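Acyl-homoserine-lactone synthase (Pseudomonas aeruginosa, PDB 1RO5) makes the quorum-sensing signal N-(3-oxododecanoyl)homoserine lactone from an acyl-carrier-protein-bound fatty acyl chain and S-adenosylmethionine, releasing methylthioadenosine. Local coordinates at residues K34-S39 with L166-E171; G48-S53 with C68-D73; I59-Q64 with K112-F117; T142-G147 with V174-E179; A155-S160 with Q185-G190. All blocks are in the same frame, centred on the assembly; numbering follows the deposited sequence.

Interaction 1 (K34-S39 with L166-E171); sequences KGWDVS and LKIGIE. With SO4 (sulfate ion), chain B.
Trp-36 and Ile-168 cross at about a right angle, with the methyl CG2 of the isoleucine over one face of the indole. The CH-pi contact is to the five-membered ring, the methyl displaced toward the rim: Ile-168 CG2 is 4.1 Å from the centroid and its approach 20° from the ring normal. This methyl lies anti to the backbone N, which carries it over the ring and also against the main chain of the loop, 3.3 Å from Gly-35 O; the side chain also touches Glu-86. At the nitrogen of the indole, Trp-36 NE1 gives a weak, bent hydrogen bond of 3.3 Å to Ile-168 O. That same carbonyl closes the type II' beta turn from Ile-168 to Glu-171, a hairpin joining strands 166-168 and 171-179 of the synthase sheet. With CG beside the backbone N (chi1 -50°), Glu-171 brings this atom to 3.9 Å from Trp-36 NE1, obliquely to the ring. Two glycines bring the backbones together: Gly-169 CA lies 3.2 Å from Lys-34 O in a CA-H...O contact, and a water bridges Lys-34 O to Ile-170 N. Beyond Gly-35, a sulfate, probably from the crystallisation liquor, accepts hydrogen bonds from Gly-35 N and Asp-37 N.

Interaction 2 (G48-S53 with C68-D73); sequences GYDALS and CWRILD
Arg-70 reaches from strand 64-73 to the short 3-10 segment that begins at Gly-48, and its guanidinium meets Tyr-49 over a face and Asp-50 at the edge. The arginine chain runs out extended, with CG anti to the backbone N, and turns at chi3 (69°) to present NH1 to the carboxylate. The salt bridge from Arg-70 NH1 to Asp-50 OD1 measures 2.8 Å, but its hydrogen bond is weak, bent to 147° at the proton. Carboxylate and guanidinium planes stand 50° apart, so the two groups do not meet as a flat, two-pronged pair. The part of Tyr-49 over the guanidinium is its methylene, whose CB is 3.7 Å from Arg-70 CZ. The phenol ring itself is inclined to the guanidinium and leads away to a hydrogen bond with Thr-83. Leu-72, two residues along the strand, adds an apolar contact between its CD1 and Tyr-49 CD2 at 3.8 Å.

Toward Leu-52 and Ser-53 the fit becomes looser and more exposed. Leu-52 O is 4.5 Å from Leu-72 CD2, and a water accepts from Asp-73 N and lies 3.0 Å from Ser-53 O, spanning the separated backbones.

The buried end belongs to a wider charged network: Arg-70 NH1 also pairs with Asp-47, its NE bonds Ser-103, and Asp-50 is shared with Arg-26 and Tyr-56. This cluster joins acidic residues of a loop to arginines from a strand and a helix, and it lies on the central sheet of the alpha-beta-alpha sandwich of this synthase.

Interaction 3 (I59-Q64 with K112-F117); sequences IQEDGQ and KGSLGF. Residue 63 of segment 59-64 comes from a tag, linker or insertion.
Glu-61 extends from the last residue of strand 55-61 toward Ser-114, in the loop that leads from strand 99-107 to helix 118-133. The strand ends here in a type I' beta turn, Glu-61 to Gln-64, the tight reversal of a beta hairpin with strand 64-73; Gly-63 within it comes from an insertion into the natural sequence. From CB, which points toward the loop, the glutamate continues to CG, set anti to the backbone N (chi1 -168°) and 4.1 Å from Ser-114 OG. The chain stays extended beyond this atom, and CD comes 3.6 Å from the same hydroxyl oxygen. At the tip, Glu-61 OE1 comes 3.3 Å from Ser-114 CB. Glu-61 OE2 is about equally far, 3.8 Å, from Ser-114 N and Ser-114 CB, and 4.3 Å from Leu-115 N.

The flanks of this surface contact are thinner. Asp-62 OD2 lies 4.0 Å from Ser-114 OG, and Gln-64 OE1 makes a distant approach to the aliphatic part of Lys-112. The Glu-61 side chain also touches Met-4 and Phe-66, and Leu-115 passes from this edge to Cys-120 of helix 118-133. The loop is folded back on itself around an inverse gamma turn centred on Gly-113, across which Ser-114 OG donates a 3.1 Å hydrogen bond to Lys-112 O from above the carbonyl plane.

Interaction 4 (T142-G147 with V174-E179); sequences TVTTVG and VALRIE. With SO4 (sulfate ion), chain E.
Thr-142 pairs with Leu-176 as an antiparallel hydrogen-bonded pair, its N and O both engaged by the facing residue. The two bonds differ: Leu-176 N to Thr-142 O is short at 2.8 Å and nearly straight (168°), whereas Thr-142 N to Leu-176 O is 3.1 Å and more bent. The threonine turns OG1 anti to its amide nitrogen (chi1 180°), toward a hydrogen bond with Leu-102 O on the neighbouring strand 99-107, and its methyl CG2 is left to pack 3.9 Å from Ile-178 CD1.

Val-143 follows on the other face of the sheet, opposite Ala-175 in a non-hydrogen-bonded pair with CA atoms only 4.3 Å apart. Small side-chain overlap results, CG2 of the valine lying 4.4 Å from Ala-175 CB.

Thr-144 returns to the face of Thr-142. Its N and O pair with those of Val-174, and its CG2 sits 3.7 Å from Leu-176 CD1, the leucine leaning across the ladder to meet it. At Thr-145 the strand gives way to a helix: Thr-145 OG1 caps Val-148 N and donates to sulfate O1 at 2.9 Å. Val-146, in the first turn, folds back so that its CG2 meets Val-174 CG1.

The two strands, 123° apart in local direction, belong to the central sheet. Strand 139-145 lies between 171-179 and the parallel 99-107, and 158-161 pairs with 171-179 in turn. Helix 146-154 covers the face of Leu-176 and Val-174 through Glu-149 and Met-152, while Trp-36 and Leu-87 pack on Val-143 from the opposite face.

Interaction 5 (A155-S160 with Q185-G190); sequences AGLDVS and QIALYG
Ala-187 points its CB from helix 182-189 into the backbone bend at Ala-155 and Gly-156. The methyl is 3.4 Å from Ala-155 O and 3.7 Å from Gly-156 C, so much of the contact is between one side-chain carbon and main chain. The backbones come near, with the CA atoms of Gly-156 and Ala-187 5.1 Å apart. Gly-156, lacking a side chain, permits this approach.

Leu-157 completes the first shell. Its CD1 reaches both helix residues, lying 3.8 Å from Ala-187 CB and 4.0 Å from Leu-188 CD2. The two leucines cross at about a right angle and meet methyl to methyl. In Leu-157, CG lies beside the backbone N (chi1 -79°) and the second torsion is 41°, which swings CD1 toward the helix although CB itself does not point there.

Further out, polar bonds fix the two elements against each other. Thr-184 OG1 bonds Asp-158 N, and Asp-158 OD2 bonds Asn-181, tying the start of strand 158-161 to the beginning of the helix. Leu-188 and Tyr-189 also rest on Ala-129 of helix 118-133, and Tyr-189 OH is held by Arg-126 O.

On the other segment, the bend itself is the end of helix 146-154: Gly-156 has positive phi and two bonds return into the last turn. After it the chain runs into strand 158-161, and the bend is a Schellman motif, a C-terminal cap of a helix.

Interaction 4 is the buried backbone ladder of the central sheet, and interactions 1 and 5 both touch it: Trp-36 packs on Val-143, and Arg-177 N and Glu-179 N probably bond to Ser-160 O and Asp-158 O. Interaction 2 is also buried, but rests on a charged cluster rather than on main-chain pairing. Interaction 3 lies at the surface, about 24 Å between centres from interaction 4, and has no clear hydrogen bond between its segments; its strand 55-61 neighbours strand 64-73 of interaction 2. Interactions 1 and 5, both partly buried, differ: indole and glycine backbone against a hairpin, and apolar methyls against a helix end.

Interaction 1 (K34-S39 with L166-E171)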
# COMPACT_ATOMS: atom_id res chain seq x y z
N LYS A 34 -5.36 -16.26 7.04
CA LYS A 34 -6.59 -16.63 6.36
C LYS A 34 -7.45 -15.40 6.17
O LYS A 34 -7.33 -14.39 6.89
CB LYS A 34 -7.38 -17.75 7.11
CG LYS A 34 -6.55 -19.04 7.45
CD LYS A 34 -6.79 -20.17 6.42
CE LYS A 34 -8.04 -21.08 6.90
NZ LYS A 34 -8.59 -22.01 5.81
N GLY A 35 -8.25 -15.48 5.12
CA GLY A 35 -9.23 -14.47 4.79
C GLY A 35 -8.68 -13.37 3.86
O GLY A 35 -9.50 -12.61 3.23
N TRP A 36 -7.33 -13.30 3.72
CA TRP A 36 -6.77 -12.23 2.89
C TRP A 36 -6.45 -12.70 1.47
O TRP A 36 -5.68 -11.97 0.69
CB TRP A 36 -5.61 -11.59 3.61
CG TRP A 36 -6.08 -10.77 4.77
CD1 TRP A 36 -6.48 -11.26 6.05
CD2 TRP A 36 -6.21 -9.35 4.83
NE1 TRP A 36 -6.85 -10.20 6.85
CE2 TRP A 36 -6.67 -9.02 6.15
CE3 TRP A 36 -5.99 -8.32 3.93
CZ2 TRP A 36 -6.94 -7.72 6.54
CZ3 TRP A 36 -6.25 -7.02 4.35
CH2 TRP A 36 -6.70 -6.73 5.63
N ASP A 37 -7.08 -13.86 1.10
CA ASP A 37 -6.89 -14.44 -0.23
C ASP A 37 -5.39 -14.60 -0.59
O ASP A 37 -4.94 -14.16 -1.67
CB ASP A 37 -7.53 -13.51 -1.25
CG ASP A 37 -8.31 -14.25 -2.24
OD1 ASP A 37 -7.91 -15.39 -2.53
OD2 ASP A 37 -9.33 -13.85 -2.76
N VAL A 38 -4.62 -15.18 0.33
CA VAL A 38 -3.24 -15.34 0.22
C VAL A 38 -2.92 -16.65 -0.45
O VAL A 38 -3.51 -17.69 -0.18
CB VAL A 38 -2.63 -15.35 1.68
CG1 VAL A 38 -1.17 -15.94 1.73
CG2 VAL A 38 -2.75 -13.99 2.31
N SER A 39 -1.89 -16.62 -1.30
CA SER A 39 -1.34 -17.86 -1.91
C SER A 39 0.16 -17.68 -1.84
O SER A 39 0.71 -16.63 -2.28
CB SER A 39 -1.79 -17.98 -3.42
OG SER A 39 -3.11 -18.61 -3.60
N LEU A 166 -14.90 -5.16 9.42
CA LEU A 166 -15.42 -6.53 9.45
C LEU A 166 -14.27 -7.44 9.86
O LEU A 166 -13.11 -7.10 9.66
CB LEU A 166 -16.03 -6.97 8.08
CG LEU A 166 -17.32 -6.31 7.55
CD1 LEU A 166 -17.66 -6.81 6.09
CD2 LEU A 166 -18.61 -6.58 8.55
N LYS A 167 -14.58 -8.55 10.48
CA LYS A 167 -13.57 -9.49 10.85
C LYS A 167 -13.09 -10.20 9.58
O LYS A 167 -13.84 -10.95 8.93
CB LYS A 167 -14.08 -10.47 11.92
CG LYS A 167 -13.11 -11.63 12.40
CD LYS A 167 -13.92 -12.92 12.72
CE LYS A 167 -13.02 -14.21 12.99
NZ LYS A 167 -12.56 -15.13 11.77
N ILE A 168 -11.84 -9.95 9.21
CA ILE A 168 -11.27 -10.75 8.13
C ILE A 168 -10.12 -11.54 8.69
O ILE A 168 -9.12 -10.96 9.13
CB ILE A 168 -10.80 -9.86 6.95
CG1 ILE A 168 -11.89 -8.89 6.48
CG2 ILE A 168 -10.49 -10.74 5.76
CD1 ILE A 168 -12.99 -9.53 5.94
N GLY A 169 -10.26 -12.87 8.67
CA GLY A 169 -9.30 -13.76 9.33
C GLY A 169 -9.26 -13.44 10.83
O GLY A 169 -10.31 -13.45 11.52
N ILE A 170 -8.09 -13.04 11.35
CA ILE A 170 -8.00 -12.70 12.79
C ILE A 170 -7.98 -11.18 12.93
O ILE A 170 -7.71 -10.66 14.04
CB ILE A 170 -6.71 -13.32 13.37
CG1 ILE A 170 -5.45 -12.68 12.71
CG2 ILE A 170 -6.70 -14.91 13.23
CD1 ILE A 170 -4.26 -12.98 13.47
N GLU A 171 -8.18 -10.45 11.81
CA GLU A 171 -8.10 -8.97 11.86
C GLU A 171 -9.52 -8.33 11.84
O GLU A 171 -10.49 -8.97 11.38
CB GLU A 171 -7.26 -8.38 10.71
CG GLU A 171 -5.87 -8.99 10.46
CD GLU A 171 -4.89 -8.77 11.59
OE1 GLU A 171 -3.84 -9.42 11.57
OE2 GLU A 171 -5.14 -7.96 12.53
S SO4 B . -8.06 -17.21 2.28
O1 SO4 B . -8.32 -18.04 1.12
O2 SO4 B . -8.85 -15.97 2.08
O3 SO4 B . -6.60 -16.84 2.51
O4 SO4 B . -8.38 -18.08 3.47
O HOH W 1 -5.94 -13.11 9.24

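Interaction 2 (G48-S53 with C68-D73)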
# COMPACT_ATOMS: atom_id res chain seq x y z
N GLY A 48 -2.94 -13.34 -8.61
CA GLY A 48 -3.28 -13.02 -9.98
C GLY A 48 -3.24 -11.50 -10.22
O GLY A 48 -3.01 -11.06 -11.36
N TYR A 49 -3.42 -10.67 -9.17
CA TYR A 49 -3.27 -9.22 -9.31
C TYR A 49 -1.86 -8.86 -9.73
O TYR A 49 -1.67 -7.85 -10.33
CB TYR A 49 -3.62 -8.51 -7.98
CG TYR A 49 -5.11 -8.70 -7.58
CD1 TYR A 49 -5.48 -9.53 -6.53
CD2 TYR A 49 -6.09 -7.96 -8.20
CE1 TYR A 49 -6.81 -9.71 -6.18
CE2 TYR A 49 -7.47 -8.07 -7.83
CZ TYR A 49 -7.81 -8.96 -6.87
OH TYR A 49 -9.15 -9.02 -6.48
N ASP A 50 -0.85 -9.66 -9.38
CA ASP A 50 0.50 -9.37 -9.75
C ASP A 50 0.68 -9.54 -11.29
O ASP A 50 1.65 -9.11 -11.87
CB ASP A 50 1.51 -10.29 -8.91
CG ASP A 50 1.46 -9.94 -7.47
OD1 ASP A 50 1.76 -8.75 -7.09
OD2 ASP A 50 1.17 -10.74 -6.60
N ALA A 51 -0.26 -10.15 -11.93
CA ALA A 51 -0.16 -10.40 -13.34
C ALA A 51 -1.02 -9.34 -14.03
O ALA A 51 -1.18 -9.35 -15.30
CB ALA A 51 -0.68 -11.85 -13.66
N LEU A 52 -1.51 -8.35 -13.26
CA LEU A 52 -2.38 -7.33 -13.89
C LEU A 52 -1.71 -5.99 -13.96
O LEU A 52 -2.34 -4.94 -13.78
CB LEU A 52 -3.67 -7.19 -13.12
CG LEU A 52 -4.57 -8.43 -13.23
CD1 LEU A 52 -5.63 -8.07 -12.28
CD2 LEU A 52 -5.08 -8.55 -14.56
N SER A 53 -0.43 -5.98 -14.22
CA SER A 53 0.25 -4.64 -14.37
C SER A 53 0.18 -3.75 -13.09
O SER A 53 -0.22 -2.57 -13.19
CB SER A 53 -0.35 -3.88 -15.62
OG SER A 53 -0.00 -4.71 -16.81
N CYS A 68 7.27 -2.95 1.50
CA CYS A 68 6.79 -2.96 0.13
C CYS A 68 5.30 -2.76 0.13
O CYS A 68 4.70 -3.06 1.09
CB CYS A 68 7.14 -4.28 -0.53
SG CYS A 68 6.42 -5.71 0.21
N TRP A 69 4.74 -2.21 -0.95
CA TRP A 69 3.37 -1.87 -1.06
C TRP A 69 3.09 -2.12 -2.52
O TRP A 69 3.96 -1.93 -3.38
CB TRP A 69 3.28 -0.38 -0.84
CG TRP A 69 2.67 -0.06 0.40
CD1 TRP A 69 1.37 0.33 0.56
CD2 TRP A 69 3.24 -0.10 1.72
NE1 TRP A 69 1.10 0.52 1.90
CE2 TRP A 69 2.23 0.26 2.63
CE3 TRP A 69 4.51 -0.42 2.23
CZ2 TRP A 69 2.45 0.33 4.01
CZ3 TRP A 69 4.74 -0.35 3.61
CH2 TRP A 69 3.71 0.00 4.48
N ARG A 70 1.86 -2.50 -2.84
CA ARG A 70 1.45 -2.72 -4.23
C ARG A 70 0.36 -1.67 -4.55
O ARG A 70 -0.48 -1.34 -3.69
CB ARG A 70 0.89 -4.16 -4.34
CG ARG A 70 0.30 -4.43 -5.71
CD ARG A 70 -0.07 -5.88 -5.91
NE ARG A 70 -1.22 -6.42 -5.13
CZ ARG A 70 -1.50 -7.76 -5.07
NH1 ARG A 70 -0.71 -8.64 -5.73
NH2 ARG A 70 -2.57 -8.22 -4.38
N ILE A 71 0.35 -1.21 -5.78
CA ILE A 71 -0.59 -0.26 -6.26
C ILE A 71 -1.23 -0.76 -7.53
O ILE A 71 -0.53 -1.25 -8.43
CB ILE A 71 0.14 1.05 -6.67
CG1 ILE A 71 0.73 1.72 -5.43
CG2 ILE A 71 -0.88 2.05 -7.24
CD1 ILE A 71 2.15 1.37 -5.24
N LEU A 72 -2.57 -0.62 -7.61
CA LEU A 72 -3.36 -1.15 -8.76
C LEU A 72 -4.27 -0.05 -9.20
O LEU A 72 -4.87 0.66 -8.26
CB LEU A 72 -4.25 -2.37 -8.33
CG LEU A 72 -3.44 -3.62 -8.07
CD1 LEU A 72 -4.42 -4.62 -7.53
CD2 LEU A 72 -2.87 -4.12 -9.40
N ASP A 73 -4.41 0.14 -10.54
CA ASP A 73 -5.42 1.03 -11.11
C ASP A 73 -6.76 0.56 -10.79
O ASP A 73 -7.04 -0.66 -10.84
CB ASP A 73 -5.32 1.11 -12.67
CG ASP A 73 -3.90 1.50 -13.18
OD1 ASP A 73 -3.14 2.31 -12.56
OD2 ASP A 73 -3.45 0.99 -14.18
O HOH W 2 -3.01 -2.06 -12.29

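Interaction 3 (I59-Q64 with K112-F117)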
# COMPACT_ATOMS: atom_id res chain seq x y z
N ILE A 59 10.99 -0.17 -0.15
CA ILE A 59 11.93 0.61 0.65
C ILE A 59 13.08 -0.28 0.90
O ILE A 59 12.91 -1.41 1.28
CB ILE A 59 11.31 0.96 1.92
CG1 ILE A 59 10.25 1.94 1.59
CG2 ILE A 59 12.21 1.76 2.75
CD1 ILE A 59 9.32 2.24 2.78
N GLN A 60 14.27 0.21 0.66
CA GLN A 60 15.47 -0.62 0.93
C GLN A 60 16.49 0.01 1.88
O GLN A 60 16.54 1.20 2.07
CB GLN A 60 16.16 -1.01 -0.34
CG GLN A 60 15.30 -1.75 -1.27
CD GLN A 60 16.01 -1.78 -2.59
OE1 GLN A 60 15.73 -0.93 -3.43
NE2 GLN A 60 16.96 -2.73 -2.77
N GLU A 61 17.35 -0.85 2.43
CA GLU A 61 18.30 -0.47 3.47
C GLU A 61 19.24 -1.63 3.59
O GLU A 61 18.81 -2.80 3.65
CB GLU A 61 17.60 -0.22 4.76
CG GLU A 61 18.51 0.45 5.74
CD GLU A 61 17.74 1.33 6.72
OE1 GLU A 61 18.41 2.25 7.31
OE2 GLU A 61 16.51 1.12 6.93
N ASP A 62 20.54 -1.30 3.53
CA ASP A 62 21.64 -2.27 3.50
C ASP A 62 21.41 -3.41 2.46
O ASP A 62 21.68 -4.60 2.74
CB ASP A 62 21.98 -2.80 4.93
CG ASP A 62 21.99 -1.64 6.03
OD1 ASP A 62 22.49 -0.47 5.78
OD2 ASP A 62 21.50 -1.80 7.19
N GLY A 63 20.87 -3.03 1.29
CA GLY A 63 20.87 -3.90 0.12
C GLY A 63 19.67 -4.84 0.08
O GLY A 63 19.64 -5.92 -0.51
N GLN A 64 18.59 -4.58 1.39
CA GLN A 64 17.49 -5.53 1.52
C GLN A 64 16.23 -4.75 1.43
O GLN A 64 16.15 -3.64 2.02
CB GLN A 64 17.52 -6.24 2.89
CG GLN A 64 18.86 -6.78 3.12
CD GLN A 64 18.88 -7.67 4.34
OE1 GLN A 64 19.22 -7.25 5.47
NE2 GLN A 64 18.51 -8.93 4.12
N LYS A 112 16.76 -5.58 12.11
CA LYS A 112 17.52 -4.85 11.11
C LYS A 112 16.71 -3.66 10.49
O LYS A 112 17.28 -2.87 9.74
CB LYS A 112 18.10 -5.86 10.08
CG LYS A 112 18.96 -7.04 10.71
CD LYS A 112 19.04 -8.30 9.79
CE LYS A 112 20.46 -8.99 9.89
NZ LYS A 112 20.70 -10.08 8.84
N GLY A 113 15.41 -3.54 10.83
CA GLY A 113 14.61 -2.37 10.46
C GLY A 113 15.16 -1.08 11.09
O GLY A 113 14.73 -0.69 12.20
N SER A 114 16.11 -0.41 10.41
CA SER A 114 16.88 0.72 11.01
C SER A 114 16.18 2.06 11.00
O SER A 114 16.83 3.07 11.16
CB SER A 114 18.26 0.97 10.33
OG SER A 114 18.88 -0.18 9.74
N LEU A 115 14.88 2.11 10.75
CA LEU A 115 14.23 3.43 10.80
C LEU A 115 13.15 3.55 11.88
O LEU A 115 12.89 4.63 12.43
CB LEU A 115 13.64 3.85 9.43
CG LEU A 115 12.51 4.93 9.46
CD1 LEU A 115 13.01 6.40 9.76
CD2 LEU A 115 11.56 4.90 8.23
N GLY A 116 12.50 2.44 12.15
CA GLY A 116 11.31 2.48 12.97
C GLY A 116 10.28 1.81 12.10
O GLY A 116 10.64 0.95 11.23
N PHE A 117 9.02 2.23 12.31
CA PHE A 117 7.88 1.55 11.71
C PHE A 117 6.63 2.46 11.59
O PHE A 117 5.94 2.47 10.52
CB PHE A 117 7.55 0.27 12.49
CG PHE A 117 6.25 -0.38 12.10
CD1 PHE A 117 6.24 -1.56 11.35
CD2 PHE A 117 5.03 0.19 12.49
CE1 PHE A 117 5.06 -2.15 10.99
CE2 PHE A 117 3.84 -0.39 12.13
CZ PHE A 117 3.84 -1.57 11.38

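Interaction 4 (T142-G147 with V174-E179)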
# COMPACT_ATOMS: atom_id res chain seq x y z
N THR A 142 -7.83 1.53 -0.10
CA THR A 142 -7.14 0.33 0.34
C THR A 142 -8.01 -0.46 1.31
O THR A 142 -8.84 0.10 2.00
CB THR A 142 -5.77 0.72 0.93
OG1 THR A 142 -5.07 -0.44 1.36
CG2 THR A 142 -6.00 1.56 2.22
N VAL A 143 -7.78 -1.75 1.41
CA VAL A 143 -8.34 -2.56 2.49
C VAL A 143 -7.18 -2.82 3.42
O VAL A 143 -6.18 -3.44 3.01
CB VAL A 143 -8.91 -3.88 1.98
CG1 VAL A 143 -9.25 -4.92 3.12
CG2 VAL A 143 -10.15 -3.62 1.24
N THR A 144 -7.29 -2.33 4.65
CA THR A 144 -6.24 -2.51 5.61
C THR A 144 -6.92 -2.80 7.00
O THR A 144 -8.14 -3.19 7.04
CB THR A 144 -5.22 -1.33 5.56
OG1 THR A 144 -4.15 -1.64 6.45
CG2 THR A 144 -5.82 -0.04 6.10
N THR A 145 -6.17 -2.75 8.12
CA THR A 145 -6.81 -2.99 9.40
C THR A 145 -7.14 -1.68 10.10
O THR A 145 -6.58 -0.54 9.80
CB THR A 145 -5.88 -3.71 10.34
OG1 THR A 145 -4.75 -2.83 10.58
CG2 THR A 145 -5.28 -5.06 9.73
N VAL A 146 -7.96 -1.85 11.14
CA VAL A 146 -8.36 -0.71 11.97
C VAL A 146 -7.20 -0.01 12.59
O VAL A 146 -7.21 1.22 12.75
CB VAL A 146 -9.41 -1.06 13.02
CG1 VAL A 146 -9.69 0.22 13.86
CG2 VAL A 146 -10.66 -1.51 12.33
N GLY A 147 -6.17 -0.80 12.92
CA GLY A 147 -4.86 -0.33 13.43
C GLY A 147 -4.26 0.67 12.47
O GLY A 147 -3.86 1.79 12.85
N VAL A 174 -10.96 -2.88 7.33
CA VAL A 174 -11.85 -1.86 6.86
C VAL A 174 -11.33 -1.40 5.50
O VAL A 174 -10.13 -1.49 5.25
CB VAL A 174 -11.80 -0.69 7.93
CG1 VAL A 174 -10.28 -0.22 8.25
CG2 VAL A 174 -12.73 0.48 7.59
N ALA A 175 -12.21 -0.86 4.64
CA ALA A 175 -11.87 -0.19 3.37
C ALA A 175 -11.78 1.30 3.62
O ALA A 175 -12.76 1.92 4.09
CB ALA A 175 -12.97 -0.40 2.29
N LEU A 176 -10.63 1.89 3.24
CA LEU A 176 -10.45 3.27 3.43
C LEU A 176 -10.37 4.06 2.12
O LEU A 176 -9.85 3.57 1.14
CB LEU A 176 -9.12 3.42 4.16
CG LEU A 176 -9.03 2.79 5.53
CD1 LEU A 176 -7.65 3.12 5.98
CD2 LEU A 176 -10.04 3.33 6.56
N ARG A 177 -10.82 5.30 2.12
CA ARG A 177 -10.41 6.27 1.08
C ARG A 177 -9.47 7.36 1.57
O ARG A 177 -9.75 7.91 2.60
CB ARG A 177 -11.55 6.75 0.15
CG ARG A 177 -12.64 7.40 0.70
CD ARG A 177 -14.02 7.21 -0.05
NE ARG A 177 -15.09 7.35 1.00
CZ ARG A 177 -16.33 6.85 0.93
NH1 ARG A 177 -16.68 6.17 -0.18
NH2 ARG A 177 -17.21 7.04 1.98
N ILE A 178 -8.29 7.54 0.97
CA ILE A 178 -7.30 8.42 1.51
C ILE A 178 -7.27 9.51 0.45
O ILE A 178 -6.72 9.26 -0.63
CB ILE A 178 -5.90 7.86 1.51
CG1 ILE A 178 -5.64 6.81 2.56
CG2 ILE A 178 -4.92 8.90 2.05
CD1 ILE A 178 -5.99 5.50 2.23
N GLU A 179 -7.84 10.71 0.73
CA GLU A 179 -7.82 11.84 -0.24
C GLU A 179 -6.46 12.45 -0.28
O GLU A 179 -5.87 12.73 0.78
CB GLU A 179 -8.86 12.84 0.15
CG GLU A 179 -10.24 12.16 0.18
CD GLU A 179 -10.73 11.87 -1.21
OE1 GLU A 179 -10.14 12.42 -2.22
OE2 GLU A 179 -11.67 11.07 -1.28
S SO4 E . -2.41 -3.47 13.61
O1 SO4 E . -2.87 -4.04 12.37
O2 SO4 E . -2.08 -2.05 13.42
O3 SO4 E . -1.30 -4.24 14.18
O4 SO4 E . -3.51 -3.46 14.59

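Interaction 5 (A155-S160 with Q185-G190)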
# COMPACT_ATOMS: atom_id res chain seq x y z
N ALA A 155 -1.88 10.61 12.08
CA ALA A 155 -0.80 11.33 11.44
C ALA A 155 -1.35 12.59 10.69
O ALA A 155 -0.57 13.32 10.07
CB ALA A 155 -0.07 10.44 10.49
N GLY A 156 -2.66 12.82 10.76
CA GLY A 156 -3.28 13.93 10.10
C GLY A 156 -3.97 13.73 8.74
O GLY A 156 -4.64 14.68 8.27
N LEU A 157 -3.87 12.54 8.13
CA LEU A 157 -4.32 12.37 6.75
C LEU A 157 -5.79 12.52 6.71
O LEU A 157 -6.50 12.41 7.70
CB LEU A 157 -3.94 11.00 6.19
CG LEU A 157 -2.51 10.89 5.75
CD1 LEU A 157 -1.56 11.54 6.66
CD2 LEU A 157 -2.11 9.45 5.62
N ASP A 158 -6.30 12.75 5.51
CA ASP A 158 -7.70 12.88 5.43
C ASP A 158 -8.17 11.49 4.95
O ASP A 158 -7.96 11.13 3.79
CB ASP A 158 -7.99 14.03 4.47
CG ASP A 158 -9.44 14.16 4.16
OD1 ASP A 158 -10.20 13.37 4.68
OD2 ASP A 158 -9.95 14.98 3.36
N VAL A 159 -8.85 10.73 5.81
CA VAL A 159 -9.08 9.31 5.66
C VAL A 159 -10.46 9.03 6.09
O VAL A 159 -10.90 9.48 7.19
CB VAL A 159 -8.16 8.56 6.60
CG1 VAL A 159 -8.21 7.10 6.31
CG2 VAL A 159 -6.82 8.91 6.22
N SER A 160 -11.20 8.32 5.26
CA SER A 160 -12.57 8.07 5.63
C SER A 160 -12.77 6.62 5.22
O SER A 160 -11.93 6.11 4.52
CB SER A 160 -13.49 9.05 4.92
OG SER A 160 -13.93 8.56 3.65
N GLN A 185 -1.63 16.50 2.27
CA GLN A 185 -0.35 16.98 1.83
C GLN A 185 0.36 17.71 2.97
O GLN A 185 1.59 17.56 3.17
CB GLN A 185 -0.59 17.92 0.67
CG GLN A 185 -0.96 17.19 -0.65
CD GLN A 185 -1.10 18.16 -1.79
OE1 GLN A 185 -0.22 18.99 -1.99
NE2 GLN A 185 -2.24 18.13 -2.49
N ILE A 186 -0.41 18.52 3.72
CA ILE A 186 0.19 19.33 4.80
C ILE A 186 0.68 18.37 5.93
O ILE A 186 1.81 18.49 6.41
CB ILE A 186 -0.75 20.41 5.34
CG1 ILE A 186 -1.13 21.46 4.25
CG2 ILE A 186 -0.01 21.11 6.47
CD1 ILE A 186 -2.53 22.22 4.50
N ALA A 187 -0.16 17.40 6.29
CA ALA A 187 0.21 16.32 7.22
C ALA A 187 1.44 15.65 6.83
O ALA A 187 2.28 15.44 7.64
CB ALA A 187 -0.97 15.26 7.32
N LEU A 188 1.56 15.28 5.56
CA LEU A 188 2.79 14.63 5.09
C LEU A 188 4.06 15.44 4.92
O LEU A 188 5.18 14.92 5.12
CB LEU A 188 2.55 13.91 3.72
CG LEU A 188 1.57 12.72 3.72
CD1 LEU A 188 1.40 12.23 2.41
CD2 LEU A 188 1.99 11.60 4.76
N TYR A 189 3.92 16.68 4.43
CA TYR A 189 5.10 17.46 4.00
C TYR A 189 5.34 18.76 4.76
O TYR A 189 6.39 19.35 4.61
CB TYR A 189 4.98 17.79 2.54
CG TYR A 189 4.67 16.62 1.71
CD1 TYR A 189 3.42 16.47 1.14
CD2 TYR A 189 5.64 15.66 1.47
CE1 TYR A 189 3.13 15.37 0.35
CE2 TYR A 189 5.36 14.57 0.69
CZ TYR A 189 4.13 14.41 0.11
OH TYR A 189 3.93 13.25 -0.68
N GLY A 190 4.35 19.20 5.53
CA GLY A 190 4.47 20.43 6.28
C GLY A 190 3.78 21.49 5.44
O GLY A 190 3.42 22.53 5.98